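Local coordinates for decapping and exoribonuclease protein 1 (Kluyveromyces lactis, PDB 4GPS) that hydrolyses NAD caps from the 5' ends of RNAs and combines decapping with 5'-3' exoribonuclease activity, using a divalent metal cation, at residues V89-Y94 / S107-L112; D138-Y143 / Y334-E339; F193-L198 / G363-F368; T399-I404 / S413-F418. All coordinates share one frame; numbering follows the deposited sequence.

Interaction 1 (V89-Y94 / S107-L112); sequences VHNCSY and SRKPRL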
loop_
_atom_site.group_PDB
_atom_site.type_symbol
_atom_site.label_atom_id
_atom_site.label_comp_id
_atom_site.label_asym_id
_atom_site.label_seq_id
_atom_site.Cartn_x
_atom_site.Cartn_y
_atom_site.Cartn_z
ATOM N N VAL A 89 -3.950 13.624 -7.073
ATOM C CA VAL A 89 -3.869 15.080 -7.124
ATOM C C VAL A 89 -2.546 15.569 -7.745
ATOM O O VAL A 89 -2.473 16.683 -8.219
ATOM C CB VAL A 89 -4.073 15.703 -5.705
ATOM C CG1 VAL A 89 -5.471 15.336 -5.158
ATOM C CG2 VAL A 89 -2.991 15.204 -4.756
ATOM N N HIS A 90 -1.505 14.744 -7.731
ATOM C CA HIS A 90 -0.213 15.099 -8.346
ATOM C C HIS A 90 0.498 13.780 -8.624
ATOM O O HIS A 90 0.105 12.740 -8.094
ATOM C CB HIS A 90 0.678 15.890 -7.383
ATOM C CG HIS A 90 0.230 17.294 -7.143
ATOM N ND1 HIS A 90 0.414 18.301 -8.065
ATOM C CD2 HIS A 90 -0.399 17.861 -6.083
ATOM C CE1 HIS A 90 -0.079 19.427 -7.584
ATOM N NE2 HIS A 90 -0.578 19.188 -6.384
ATOM N N ASN A 91 1.518 13.825 -9.473
ATOM C CA ASN A 91 2.340 12.674 -9.714
ATOM C C ASN A 91 3.704 13.236 -10.049
ATOM O O ASN A 91 3.818 14.418 -10.344
ATOM C CB ASN A 91 1.796 11.788 -10.831
ATOM C CG ASN A 91 1.675 12.502 -12.126
ATOM O OD1 ASN A 91 2.669 12.918 -12.719
ATOM N ND2 ASN A 91 0.446 12.646 -12.596
ATOM N N CYS A 92 4.750 12.424 -9.936
ATOM C CA CYS A 92 6.073 12.911 -10.262
ATOM C C CYS A 92 7.063 11.794 -10.431
ATOM O O CYS A 92 6.933 10.737 -9.820
ATOM C CB CYS A 92 6.593 13.866 -9.195
ATOM S SG CYS A 92 6.849 13.104 -7.606
ATOM N N SER A 93 8.033 12.023 -11.303
ATOM C CA SER A 93 9.074 11.047 -11.514
ATOM C C SER A 93 10.327 11.647 -10.882
ATOM O O SER A 93 10.599 12.851 -10.971
ATOM C CB SER A 93 9.262 10.735 -13.002
ATOM O OG SER A 93 9.212 11.900 -13.780
ATOM N N TYR A 94 11.050 10.799 -10.180
ATOM C CA TYR A 94 12.231 11.224 -9.496
ATOM C C TYR A 94 13.435 10.577 -10.172
ATOM O O TYR A 94 13.617 9.362 -10.075
ATOM C CB TYR A 94 12.093 10.814 -8.020
ATOM C CG TYR A 94 13.361 10.900 -7.202
ATOM C CD1 TYR A 94 14.328 11.875 -7.466
ATOM C CD2 TYR A 94 13.578 10.032 -6.131
ATOM C CE1 TYR A 94 15.469 11.984 -6.694
ATOM C CE2 TYR A 94 14.713 10.138 -5.348
ATOM C CZ TYR A 94 15.650 11.119 -5.636
ATOM O OH TYR A 94 16.748 11.261 -4.829
ATOM N N SER A 107 6.345 14.702 -15.737
ATOM C CA SER A 107 6.827 13.379 -15.321
ATOM C C SER A 107 6.785 12.335 -16.445
ATOM O O SER A 107 6.017 12.448 -17.423
ATOM C CB SER A 107 6.021 12.865 -14.130
ATOM O OG SER A 107 4.699 12.527 -14.526
ATOM N N ARG A 108 7.637 11.329 -16.300
ATOM C CA ARG A 108 7.708 10.237 -17.271
ATOM C C ARG A 108 7.065 9.031 -16.608
ATOM O O ARG A 108 7.540 8.555 -15.578
ATOM C CB ARG A 108 9.167 9.910 -17.633
ATOM C CG ARG A 108 9.927 11.111 -18.179
ATOM C CD ARG A 108 11.420 10.937 -17.986
ATOM N NE ARG A 108 12.107 12.223 -17.963
ATOM C CZ ARG A 108 13.277 12.422 -17.360
ATOM N NH1 ARG A 108 13.876 11.409 -16.737
ATOM N NH2 ARG A 108 13.844 13.628 -17.365
ATOM N N LYS A 109 5.979 8.547 -17.193
ATOM C CA LYS A 109 5.263 7.410 -16.634
ATOM C C LYS A 109 5.864 6.108 -17.144
ATOM O O LYS A 109 5.994 5.915 -18.337
ATOM C CB LYS A 109 3.783 7.488 -17.020
ATOM C CG LYS A 109 3.242 8.902 -17.284
ATOM C CD LYS A 109 2.978 9.669 -16.010
ATOM C CE LYS A 109 2.085 10.888 -16.265
ATOM N NZ LYS A 109 2.767 12.061 -16.893
ATOM N N PRO A 110 6.245 5.200 -16.240
ATOM C CA PRO A 110 6.826 3.925 -16.694
ATOM C C PRO A 110 5.745 3.164 -17.480
ATOM O O PRO A 110 4.626 2.955 -16.991
ATOM C CB PRO A 110 7.205 3.200 -15.385
ATOM C CG PRO A 110 7.285 4.291 -14.381
ATOM C CD PRO A 110 6.150 5.244 -14.776
ATOM N N ARG A 111 6.077 2.749 -18.696
ATOM C CA ARG A 111 5.114 2.049 -19.514
ATOM C C ARG A 111 5.216 0.545 -19.376
ATOM O O ARG A 111 6.289 -0.023 -19.427
ATOM C CB ARG A 111 5.293 2.451 -20.993
ATOM C CG ARG A 111 5.094 3.947 -21.264
ATOM C CD ARG A 111 5.787 4.418 -22.567
ATOM N NE ARG A 111 5.250 3.749 -23.755
ATOM C CZ ARG A 111 4.132 4.091 -24.397
ATOM N NH1 ARG A 111 3.387 5.118 -23.995
ATOM N NH2 ARG A 111 3.744 3.378 -25.446
ATOM N N LEU A 112 4.081 -0.091 -19.165
ATOM C CA LEU A 112 4.025 -1.540 -19.103
ATOM C C LEU A 112 4.210 -1.926 -20.577
ATOM O O LEU A 112 3.565 -1.338 -21.469
ATOM C CB LEU A 112 2.641 -1.981 -18.622
ATOM C CG LEU A 112 2.431 -3.474 -18.414
ATOM C CD1 LEU A 112 3.295 -3.972 -17.232
ATOM C CD2 LEU A 112 0.954 -3.741 -18.158
HETATM O O HOH W 1 0.397 13.700 -15.493
#

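Interaction 2 (D138-Y143 / Y334-E339); sequences DLTKGY and YSNELE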
loop_
_atom_site.group_PDB
_atom_site.type_symbol
_atom_site.label_atom_id
_atom_site.label_comp_id
_atom_site.label_asym_id
_atom_site.label_seq_id
_atom_site.Cartn_x
_atom_site.Cartn_y
_atom_site.Cartn_z
ATOM N N ASP A 138 14.010 -17.189 -16.649
ATOM C CA ASP A 138 14.463 -17.380 -15.288
ATOM C C ASP A 138 14.572 -16.019 -14.617
ATOM O O ASP A 138 15.466 -15.245 -14.955
ATOM C CB ASP A 138 15.835 -18.078 -15.289
ATOM C CG ASP A 138 16.287 -18.493 -13.889
ATOM O OD1 ASP A 138 15.616 -19.348 -13.282
ATOM O OD2 ASP A 138 17.304 -17.974 -13.387
ATOM N N LEU A 139 13.668 -15.730 -13.675
ATOM C CA LEU A 139 13.671 -14.457 -12.958
ATOM C C LEU A 139 14.820 -14.392 -11.967
ATOM O O LEU A 139 14.933 -13.458 -11.188
ATOM C CB LEU A 139 12.370 -14.264 -12.179
ATOM C CG LEU A 139 11.068 -14.178 -12.959
ATOM C CD1 LEU A 139 9.894 -14.162 -11.998
ATOM C CD2 LEU A 139 11.081 -12.940 -13.815
ATOM N N THR A 140 15.682 -15.387 -12.007
ATOM C CA THR A 140 16.789 -15.451 -11.078
ATOM C C THR A 140 18.128 -15.242 -11.786
ATOM O O THR A 140 19.167 -15.118 -11.146
ATOM C CB THR A 140 16.708 -16.807 -10.312
ATOM O OG1 THR A 140 16.336 -16.540 -8.950
ATOM C CG2 THR A 140 18.013 -17.617 -10.399
ATOM N N LYS A 141 18.084 -15.180 -13.115
ATOM C CA LYS A 141 19.275 -14.972 -13.922
ATOM C C LYS A 141 19.890 -13.619 -13.556
ATOM O O LYS A 141 19.185 -12.626 -13.412
ATOM C CB LYS A 141 18.897 -15.017 -15.405
ATOM C CG LYS A 141 20.057 -15.030 -16.366
ATOM C CD LYS A 141 19.555 -15.211 -17.787
ATOM C CE LYS A 141 20.561 -14.688 -18.785
ATOM N NZ LYS A 141 20.908 -13.279 -18.442
ATOM N N GLY A 142 21.208 -13.589 -13.383
ATOM C CA GLY A 142 21.874 -12.345 -13.025
ATOM C C GLY A 142 21.679 -11.911 -11.578
ATOM O O GLY A 142 21.791 -10.723 -11.266
ATOM N N TYR A 143 21.379 -12.858 -10.692
ATOM C CA TYR A 143 21.191 -12.540 -9.279
ATOM C C TYR A 143 22.544 -12.374 -8.585
ATOM O O TYR A 143 22.671 -11.607 -7.623
ATOM C CB TYR A 143 20.384 -13.639 -8.585
ATOM C CG TYR A 143 20.463 -13.617 -7.072
ATOM C CD1 TYR A 143 20.054 -12.503 -6.342
ATOM C CD2 TYR A 143 20.947 -14.721 -6.372
ATOM C CE1 TYR A 143 20.128 -12.490 -4.954
ATOM C CE2 TYR A 143 21.024 -14.718 -4.984
ATOM C CZ TYR A 143 20.615 -13.606 -4.282
ATOM O OH TYR A 143 20.690 -13.623 -2.908
ATOM N N TYR A 334 10.698 -24.486 -8.124
ATOM C CA TYR A 334 12.000 -25.086 -8.337
ATOM C C TYR A 334 12.932 -24.381 -9.309
ATOM O O TYR A 334 14.092 -24.097 -8.990
ATOM C CB TYR A 334 11.848 -26.536 -8.804
ATOM C CG TYR A 334 13.196 -27.196 -8.979
ATOM C CD1 TYR A 334 14.059 -27.336 -7.886
ATOM C CD2 TYR A 334 13.664 -27.588 -10.243
ATOM C CE1 TYR A 334 15.359 -27.836 -8.040
ATOM C CE2 TYR A 334 14.973 -28.095 -10.408
ATOM C CZ TYR A 334 15.811 -28.209 -9.294
ATOM O OH TYR A 334 17.105 -28.669 -9.411
ATOM N N SER A 335 12.413 -24.120 -10.499
ATOM C CA SER A 335 13.178 -23.519 -11.579
ATOM C C SER A 335 13.328 -22.010 -11.572
ATOM O O SER A 335 14.213 -21.488 -12.247
ATOM C CB SER A 335 12.523 -23.889 -12.886
ATOM O OG SER A 335 11.420 -23.021 -13.091
ATOM N N ASN A 336 12.464 -21.317 -10.831
ATOM C CA ASN A 336 12.455 -19.857 -10.801
ATOM C C ASN A 336 12.025 -19.255 -12.147
ATOM O O ASN A 336 12.234 -18.056 -12.419
ATOM C CB ASN A 336 13.816 -19.303 -10.404
ATOM C CG ASN A 336 14.079 -19.444 -8.923
ATOM O OD1 ASN A 336 13.318 -18.925 -8.079
ATOM N ND2 ASN A 336 15.155 -20.158 -8.590
ATOM N N GLU A 337 11.412 -20.068 -12.997
ATOM C CA GLU A 337 10.965 -19.523 -14.265
ATOM C C GLU A 337 9.578 -18.905 -14.180
ATOM O O GLU A 337 8.705 -19.456 -13.509
ATOM C CB GLU A 337 10.928 -20.614 -15.310
ATOM C CG GLU A 337 12.274 -21.162 -15.642
ATOM C CD GLU A 337 12.192 -22.200 -16.731
ATOM O OE1 GLU A 337 13.266 -22.591 -17.247
ATOM O OE2 GLU A 337 11.054 -22.622 -17.063
ATOM N N LEU A 338 9.369 -17.781 -14.871
ATOM C CA LEU A 338 8.048 -17.147 -14.914
ATOM C C LEU A 338 7.085 -18.117 -15.623
ATOM O O LEU A 338 7.235 -18.399 -16.806
ATOM C CB LEU A 338 8.115 -15.806 -15.670
ATOM C CG LEU A 338 6.792 -15.083 -15.990
ATOM C CD1 LEU A 338 6.029 -14.754 -14.716
ATOM C CD2 LEU A 338 7.080 -13.792 -16.741
ATOM N N GLU A 339 6.107 -18.645 -14.892
ATOM C CA GLU A 339 5.160 -19.618 -15.463
ATOM C C GLU A 339 3.849 -19.056 -15.955
ATOM O O GLU A 339 3.236 -19.599 -16.865
ATOM C CB GLU A 339 4.810 -20.691 -14.443
ATOM C CG GLU A 339 5.667 -21.915 -14.470
ATOM C CD GLU A 339 5.204 -22.929 -13.446
ATOM O OE1 GLU A 339 5.859 -23.986 -13.321
ATOM O OE2 GLU A 339 4.184 -22.666 -12.764
#

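Interaction 3 (F193-L198 / G363-F368); sequences FLDEPL and GKFYKF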
loop_
_atom_site.group_PDB
_atom_site.type_symbol
_atom_site.label_atom_id
_atom_site.label_comp_id
_atom_site.label_asym_id
_atom_site.label_seq_id
_atom_site.Cartn_x
_atom_site.Cartn_y
_atom_site.Cartn_z
ATOM N N PHE A 193 -3.643 -8.375 11.544
ATOM C CA PHE A 193 -3.422 -9.576 10.776
ATOM C C PHE A 193 -1.979 -10.074 10.863
ATOM O O PHE A 193 -1.622 -11.051 10.204
ATOM C CB PHE A 193 -3.876 -9.344 9.324
ATOM C CG PHE A 193 -5.218 -8.679 9.220
ATOM C CD1 PHE A 193 -5.323 -7.284 9.162
ATOM C CD2 PHE A 193 -6.374 -9.420 9.272
ATOM C CE1 PHE A 193 -6.554 -6.640 9.166
ATOM C CE2 PHE A 193 -7.629 -8.787 9.280
ATOM C CZ PHE A 193 -7.715 -7.395 9.227
ATOM N N LEU A 194 -1.171 -9.425 11.705
ATOM C CA LEU A 194 0.239 -9.789 11.870
ATOM C C LEU A 194 0.621 -10.286 13.270
ATOM O O LEU A 194 -0.064 -10.037 14.263
ATOM C CB LEU A 194 1.135 -8.600 11.545
ATOM C CG LEU A 194 1.070 -8.041 10.129
ATOM C CD1 LEU A 194 1.873 -6.741 10.077
ATOM C CD2 LEU A 194 1.577 -9.084 9.134
ATOM N N ASP A 195 1.758 -10.967 13.324
ATOM C CA ASP A 195 2.305 -11.515 14.546
ATOM C C ASP A 195 3.489 -10.678 15.028
ATOM O O ASP A 195 4.215 -11.091 15.924
ATOM C CB ASP A 195 2.774 -12.939 14.285
ATOM C CG ASP A 195 2.575 -13.825 15.479
ATOM O OD1 ASP A 195 3.197 -14.921 15.518
ATOM O OD2 ASP A 195 1.789 -13.418 16.376
ATOM N N GLU A 196 3.704 -9.521 14.408
ATOM C CA GLU A 196 4.786 -8.612 14.793
ATOM C C GLU A 196 4.103 -7.293 15.149
ATOM O O GLU A 196 2.989 -7.030 14.698
ATOM C CB GLU A 196 5.762 -8.336 13.638
ATOM C CG GLU A 196 6.171 -9.510 12.754
ATOM C CD GLU A 196 7.172 -10.457 13.402
ATOM O OE1 GLU A 196 7.732 -11.285 12.649
ATOM O OE2 GLU A 196 7.400 -10.387 14.640
ATOM N N PRO A 197 4.748 -6.452 15.973
ATOM C CA PRO A 197 4.119 -5.175 16.330
ATOM C C PRO A 197 4.443 -4.098 15.290
ATOM O O PRO A 197 5.172 -4.346 14.331
ATOM C CB PRO A 197 4.727 -4.861 17.705
ATOM C CG PRO A 197 6.126 -5.338 17.532
ATOM C CD PRO A 197 5.947 -6.694 16.795
ATOM N N LEU A 198 3.889 -2.907 15.501
ATOM C CA LEU A 198 4.088 -1.756 14.628
ATOM C C LEU A 198 4.675 -0.623 15.465
ATOM O O LEU A 198 4.252 -0.399 16.610
ATOM C CB LEU A 198 2.746 -1.271 14.032
ATOM C CG LEU A 198 2.771 0.065 13.258
ATOM C CD1 LEU A 198 3.856 -0.027 12.173
ATOM C CD2 LEU A 198 1.451 0.356 12.594
ATOM N N GLY A 363 -9.321 -20.039 11.763
ATOM C CA GLY A 363 -8.193 -19.127 11.701
ATOM C C GLY A 363 -8.167 -18.111 12.813
ATOM O O GLY A 363 -9.209 -17.726 13.326
ATOM N N LYS A 364 -6.967 -17.656 13.156
ATOM C CA LYS A 364 -6.765 -16.697 14.238
ATOM C C LYS A 364 -6.936 -15.198 13.888
ATOM O O LYS A 364 -7.879 -14.559 14.377
ATOM C CB LYS A 364 -5.381 -16.946 14.861
ATOM C CG LYS A 364 -5.261 -16.548 16.321
ATOM C CD LYS A 364 -6.284 -17.268 17.208
ATOM C CE LYS A 364 -6.240 -16.725 18.646
ATOM N NZ LYS A 364 -7.298 -17.277 19.548
ATOM N N PHE A 365 -6.049 -14.650 13.054
ATOM C CA PHE A 365 -6.049 -13.226 12.638
ATOM C C PHE A 365 -7.295 -12.686 11.924
ATOM O O PHE A 365 -7.223 -12.212 10.785
ATOM C CB PHE A 365 -4.816 -12.954 11.753
ATOM C CG PHE A 365 -3.576 -13.465 12.343
ATOM C CD1 PHE A 365 -3.239 -14.817 12.201
ATOM C CD2 PHE A 365 -2.824 -12.657 13.203
ATOM C CE1 PHE A 365 -2.168 -15.373 12.918
ATOM C CE2 PHE A 365 -1.752 -13.187 13.932
ATOM C CZ PHE A 365 -1.415 -14.558 13.795
ATOM N N TYR A 366 -8.427 -12.751 12.605
ATOM C CA TYR A 366 -9.684 -12.291 12.058
ATOM C C TYR A 366 -9.918 -12.900 10.697
ATOM O O TYR A 366 -10.596 -12.311 9.867
ATOM C CB TYR A 366 -9.686 -10.763 11.970
ATOM C CG TYR A 366 -9.444 -10.152 13.310
ATOM C CD1 TYR A 366 -8.158 -9.841 13.728
ATOM C CD2 TYR A 366 -10.491 -9.958 14.202
ATOM C CE1 TYR A 366 -7.909 -9.346 15.013
ATOM C CE2 TYR A 366 -10.263 -9.466 15.503
ATOM C CZ TYR A 366 -8.972 -9.160 15.905
ATOM O OH TYR A 366 -8.735 -8.677 17.188
ATOM N N LYS A 367 -9.366 -14.093 10.485
ATOM C CA LYS A 367 -9.466 -14.795 9.200
ATOM C C LYS A 367 -9.123 -13.896 7.990
ATOM O O LYS A 367 -9.660 -14.084 6.891
ATOM C CB LYS A 367 -10.853 -15.399 9.027
ATOM C CG LYS A 367 -11.196 -16.438 10.068
ATOM C CD LYS A 367 -12.493 -17.134 9.729
ATOM C CE LYS A 367 -12.687 -18.407 10.545
ATOM N NZ LYS A 367 -13.743 -19.265 9.925
ATOM N N PHE A 368 -8.217 -12.933 8.202
ATOM C CA PHE A 368 -7.770 -12.019 7.142
ATOM C C PHE A 368 -8.945 -11.498 6.291
ATOM O O PHE A 368 -8.898 -11.450 5.053
ATOM C CB PHE A 368 -6.746 -12.714 6.229
ATOM C CG PHE A 368 -5.645 -13.426 6.968
ATOM C CD1 PHE A 368 -5.760 -14.785 7.282
ATOM C CD2 PHE A 368 -4.497 -12.740 7.364
ATOM C CE1 PHE A 368 -4.748 -15.451 7.981
ATOM C CE2 PHE A 368 -3.484 -13.391 8.060
ATOM C CZ PHE A 368 -3.612 -14.756 8.371
#

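Interaction 4 (T399-I404 / S413-F418); sequences TFKVQI and SPASQF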
loop_
_atom_site.group_PDB
_atom_site.type_symbol
_atom_site.label_atom_id
_atom_site.label_comp_id
_atom_site.label_asym_id
_atom_site.label_seq_id
_atom_site.Cartn_x
_atom_site.Cartn_y
_atom_site.Cartn_z
ATOM N N THR A 399 6.214 15.713 17.955
ATOM C CA THR A 399 6.456 14.370 17.441
ATOM C C THR A 399 6.265 13.277 18.515
ATOM O O THR A 399 6.741 13.407 19.645
ATOM C CB THR A 399 7.868 14.278 16.785
ATOM O OG1 THR A 399 8.027 15.341 15.825
ATOM C CG2 THR A 399 8.028 12.957 16.063
ATOM N N PHE A 400 5.569 12.204 18.131
ATOM C CA PHE A 400 5.227 11.096 19.014
ATOM C C PHE A 400 5.598 9.708 18.486
ATOM O O PHE A 400 5.492 9.444 17.290
ATOM C CB PHE A 400 3.703 11.101 19.278
ATOM C CG PHE A 400 3.198 12.354 19.942
ATOM C CD1 PHE A 400 2.971 13.513 19.201
ATOM C CD2 PHE A 400 3.015 12.397 21.319
ATOM C CE1 PHE A 400 2.575 14.696 19.821
ATOM C CE2 PHE A 400 2.618 13.589 21.946
ATOM C CZ PHE A 400 2.398 14.736 21.195
ATOM N N LYS A 401 6.026 8.816 19.376
ATOM C CA LYS A 401 6.333 7.454 18.965
ATOM C C LYS A 401 5.003 6.724 19.070
ATOM O O LYS A 401 4.376 6.722 20.131
ATOM C CB LYS A 401 7.337 6.782 19.901
ATOM C CG LYS A 401 8.756 7.321 19.828
ATOM C CD LYS A 401 9.727 6.317 20.444
ATOM C CE LYS A 401 11.177 6.776 20.314
ATOM N NZ LYS A 401 12.109 5.662 20.691
ATOM N N VAL A 402 4.564 6.106 17.978
ATOM C CA VAL A 402 3.300 5.407 17.992
ATOM C C VAL A 402 3.550 3.927 17.877
ATOM O O VAL A 402 4.252 3.464 16.947
ATOM C CB VAL A 402 2.375 5.881 16.842
ATOM C CG1 VAL A 402 1.142 5.031 16.806
ATOM C CG2 VAL A 402 1.983 7.337 17.047
ATOM N N GLN A 403 2.996 3.174 18.832
ATOM C CA GLN A 403 3.181 1.727 18.821
ATOM C C GLN A 403 1.927 0.949 19.047
ATOM O O GLN A 403 1.019 1.372 19.787
ATOM C CB GLN A 403 4.225 1.310 19.851
ATOM C CG GLN A 403 5.574 1.828 19.470
ATOM C CD GLN A 403 6.544 1.789 20.603
ATOM O OE1 GLN A 403 6.903 0.716 21.081
ATOM N NE2 GLN A 403 6.979 2.965 21.051
ATOM N N ILE A 404 1.893 -0.209 18.406
ATOM C CA ILE A 404 0.758 -1.079 18.512
ATOM C C ILE A 404 1.207 -2.526 18.719
ATOM O O ILE A 404 1.849 -3.102 17.844
ATOM C CB ILE A 404 -0.131 -0.948 17.255
ATOM C CG1 ILE A 404 -0.602 0.499 17.112
ATOM C CG2 ILE A 404 -1.363 -1.871 17.376
ATOM C CD1 ILE A 404 -1.684 0.705 15.985
ATOM N N SER A 413 3.855 8.097 23.171
ATOM C CA SER A 413 4.691 8.834 24.107
ATOM C C SER A 413 5.449 9.861 23.285
ATOM O O SER A 413 5.793 9.616 22.125
ATOM C CB SER A 413 5.653 7.892 24.814
ATOM O OG SER A 413 6.231 7.035 23.867
ATOM N N PRO A 414 5.726 11.022 23.876
ATOM C CA PRO A 414 6.439 12.081 23.158
ATOM C C PRO A 414 7.878 11.736 22.822
ATOM O O PRO A 414 8.556 11.081 23.601
ATOM C CB PRO A 414 6.324 13.274 24.108
ATOM C CG PRO A 414 6.376 12.629 25.449
ATOM C CD PRO A 414 5.525 11.375 25.295
ATOM N N ALA A 415 8.319 12.151 21.639
ATOM C CA ALA A 415 9.695 11.932 21.203
ATOM C C ALA A 415 10.396 13.282 21.382
ATOM O O ALA A 415 9.744 14.322 21.353
ATOM C CB ALA A 415 9.719 11.513 19.764
ATOM N N SER A 416 11.709 13.276 21.559
ATOM C CA SER A 416 12.438 14.527 21.775
ATOM C C SER A 416 12.178 15.646 20.774
ATOM O O SER A 416 12.091 15.398 19.573
ATOM C CB SER A 416 13.943 14.267 21.802
ATOM O OG SER A 416 14.639 15.480 22.062
ATOM N N GLN A 417 12.082 16.878 21.267
ATOM C CA GLN A 417 11.878 18.032 20.394
ATOM C C GLN A 417 13.230 18.485 19.802
ATOM O O GLN A 417 13.298 19.477 19.078
ATOM C CB GLN A 417 11.269 19.180 21.175
ATOM C CG GLN A 417 12.247 19.824 22.136
ATOM C CD GLN A 417 11.557 20.369 23.371
ATOM O OE1 GLN A 417 10.523 21.044 23.268
ATOM N NE2 GLN A 417 12.123 20.084 24.551
ATOM N N PHE A 418 14.303 17.752 20.107
ATOM C CA PHE A 418 15.631 18.085 19.594
ATOM C C PHE A 418 16.089 17.057 18.573
ATOM O O PHE A 418 17.204 17.120 18.057
ATOM C CB PHE A 418 16.639 18.158 20.749
ATOM C CG PHE A 418 16.337 19.247 21.736
ATOM C CD1 PHE A 418 16.056 18.940 23.071
ATOM C CD2 PHE A 418 16.259 20.576 21.312
ATOM C CE1 PHE A 418 15.697 19.931 23.968
ATOM C CE2 PHE A 418 15.898 21.589 22.201
ATOM C CZ PHE A 418 15.612 21.259 23.540
HETATM O O HOH W 2 8.792 16.502 19.299
#

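Interaction 1 (V89-Y94 / S107-L112)
Asn91 and Ser93 of strand 86-95 reach from the same side of the strand to Ser107, Arg108 and Lys109. The loop 107-112 follows strand 100-103, which forms a beta hairpin with strand 86-95. Ser107 OG lies 2.7 Å from Asn91 OD1 and also close to Asn104 O, so two acceptors compete for its one proton. Ser93 points its hydroxyl at the backbone of Ser107 and Arg108. Its OG sits between the backbone N and the carbonyl carbon (chi1 42°), and there it accepts a hydrogen bond from the backbone N of Arg108 at 3.0 Å, with an N-H...O angle of 161°. Ser107 CB packs 3.4 Å from the same Ser93 OG. Lys109 folds back toward the strand, its chain bent at chi2 and chi4, and CE comes 4.1 Å from Asn91 OD1. Tyr261 of strand 259-268 touches Asn91, Ser107 and Lys109. Asn91 ND2 also bonds to Glu88 and gives a hydrogen bond to a water 3.1 Å away, which accepts a weak one from Lys109 NZ at 3.2 Å.

Interaction 2 (D138-Y143 / Y334-E339)
Leu139 N donates to Asn336 O at 3.0 Å, the one hydrogen bond between the segments. Its N-H...O angle is 153°. Beside it, the Asn336 side chain points toward the 138-143 loop and lies between two residues. Asn336 CB is 3.4 Å from Asp138 OD1, and the carboxylate and amide planes are 74° apart. Asn336 CG stands anti to its carbonyl carbon (chi1 -76°), which sets the amide beside Thr140, with CG 3.7 Å from Thr140 OG1. The contact buries that hydroxyl, and it has no hydrogen-bond partner in the model. An alanine in place of Asn336 would probably open a gap beside Thr140, since the amide that packs against its hydroxyl would be gone. Asp138 OD1 also lies 2.8 Å from Ser335 O; both are acceptors, so the approach is probably unfavourable. The backbones of Asp138 and Glu337 form a single beta bridge, which joins the loop to the start of strand 338-344 in this PD-(D/E)XK nuclease fold. Turns shape both partners. A type I turn runs from Asp138 to Lys141. In the other segment Ser335 OG accepts a hydrogen bond from Glu337 N at 3.0 Å, an ST turn. On the buried side Leu139 CG packs against Leu338 CB at 4.3 Å. Leu338 also touches Leu245 of helix 233-246, which carries the metal ligand Glu243. Tyr237 of that helix hydrogen-bonds through OH to Lys141 O.

Interaction 3 (F193-L198 / G363-F368)
The backbones of Phe193 and Phe365 approach to 4.9 Å between CA atoms, and no hydrogen bond joins the two segments. Aromatic side chains pack on backbone between two loops of the nuclease fold: one links helix 182-190 to strand 198-204, and the other leads into helix 370-393. Phe193 fits into the turn made by residues 365-368. Its ring meets Phe365 O at the edge, near the ring plane, with CD2 3.3 Å from that oxygen. The same oxygen accepts a hydrogen bond from Phe368 N at 2.9 Å, so the turn presents a carbonyl that is already bonded. Phe193 CE2 packs on Tyr366 CB at 3.9 Å. Phe365 extends the other way, along the backbone of 193-195. Its CG is anti to its own carbonyl carbon (chi1 -49°), which lays the ring beside the Phe193 carbonyl, with CE2 3.6 Å from Leu194 O. Arg309 of helix 305-319 makes a cation-pi contact with the Phe365 ring and hydrogen-bonds through NE to Phe193 O. A serine in place of Phe365 would probably remove the cation-pi partner of Arg309 and open a gap beside the Phe193 and Leu194 carbonyls. Phe365 CB lies 3.9 Å above one face of the Phe368 ring, offset toward the rim. That ring also touches Phe193: CD2 is 4.0 Å from Phe193 CB, and CE2 is 3.7 Å from Phe193 O.

Interaction 4 (T399-I404 / S413-F418)
Ala415 N donates to Thr399 O at 2.8 Å in a nearly straight bond (169°), and Lys401 N donates to Ser413 O at 2.9 Å. These bonds join the open end of the beta hairpin made by strands 399-404 and 409-414. Lys401 and Ser413 are an antiparallel hydrogen-bonded pair, but the return bond from Ser413 N to Lys401 O is weak at 3.4 Å. Phe400 and Pro414 form the neighbouring non-hydrogen-bonded pair, and their side chains diverge. A water accepts from Thr399 N at 3.0 Å and lies close to Ala415 O, which also bonds to Ser397 OG. Thr399 OG1 turns to a different strand and bonds to Thr203 OG1. Packing differs between the two faces. Lys401 and Ser413 share one face, where Lys401 CB lies 4.1 Å from Ser413 OG. The lysine chain then extends away from the partner strand. Ala415 CB points toward strand 399-404 and packs on Thr399 O. With CG anti to its carbonyl carbon (chi1 -61°), Phe400 sends its ring to the helix side, against Leu388, Leu391 and Ser392 of helix 370-393. There the ring also meets the partner strand, with CD2 3.9 Å from Pro414 CA and CE2 4.3 Å from Pro414 CB.

How the interactions relate
Interaction 1 is buried, interactions 2 and 3 are partly buried, and interaction 4 lies at the surface. Their chemistry does not simply follow burial. Side-chain hydroxyls and an amide carry interaction 1, and aromatic rings carry interaction 3. Interaction 2 rests on one backbone bond with side-chain packing around it, while interaction 4 is regular strand pairing. Interactions 3 and 4 touch directly: Leu198 O lies 3.0 Å from Ile404 N, a probable hydrogen bond, and helix 370-393 packs against both. Interactions 1 and 3 sit on opposite sides of the chain's centre. Interactions 1 and 2 lie nearer the annotated metal and substrate sites, whereas 3 and 4 are away from them.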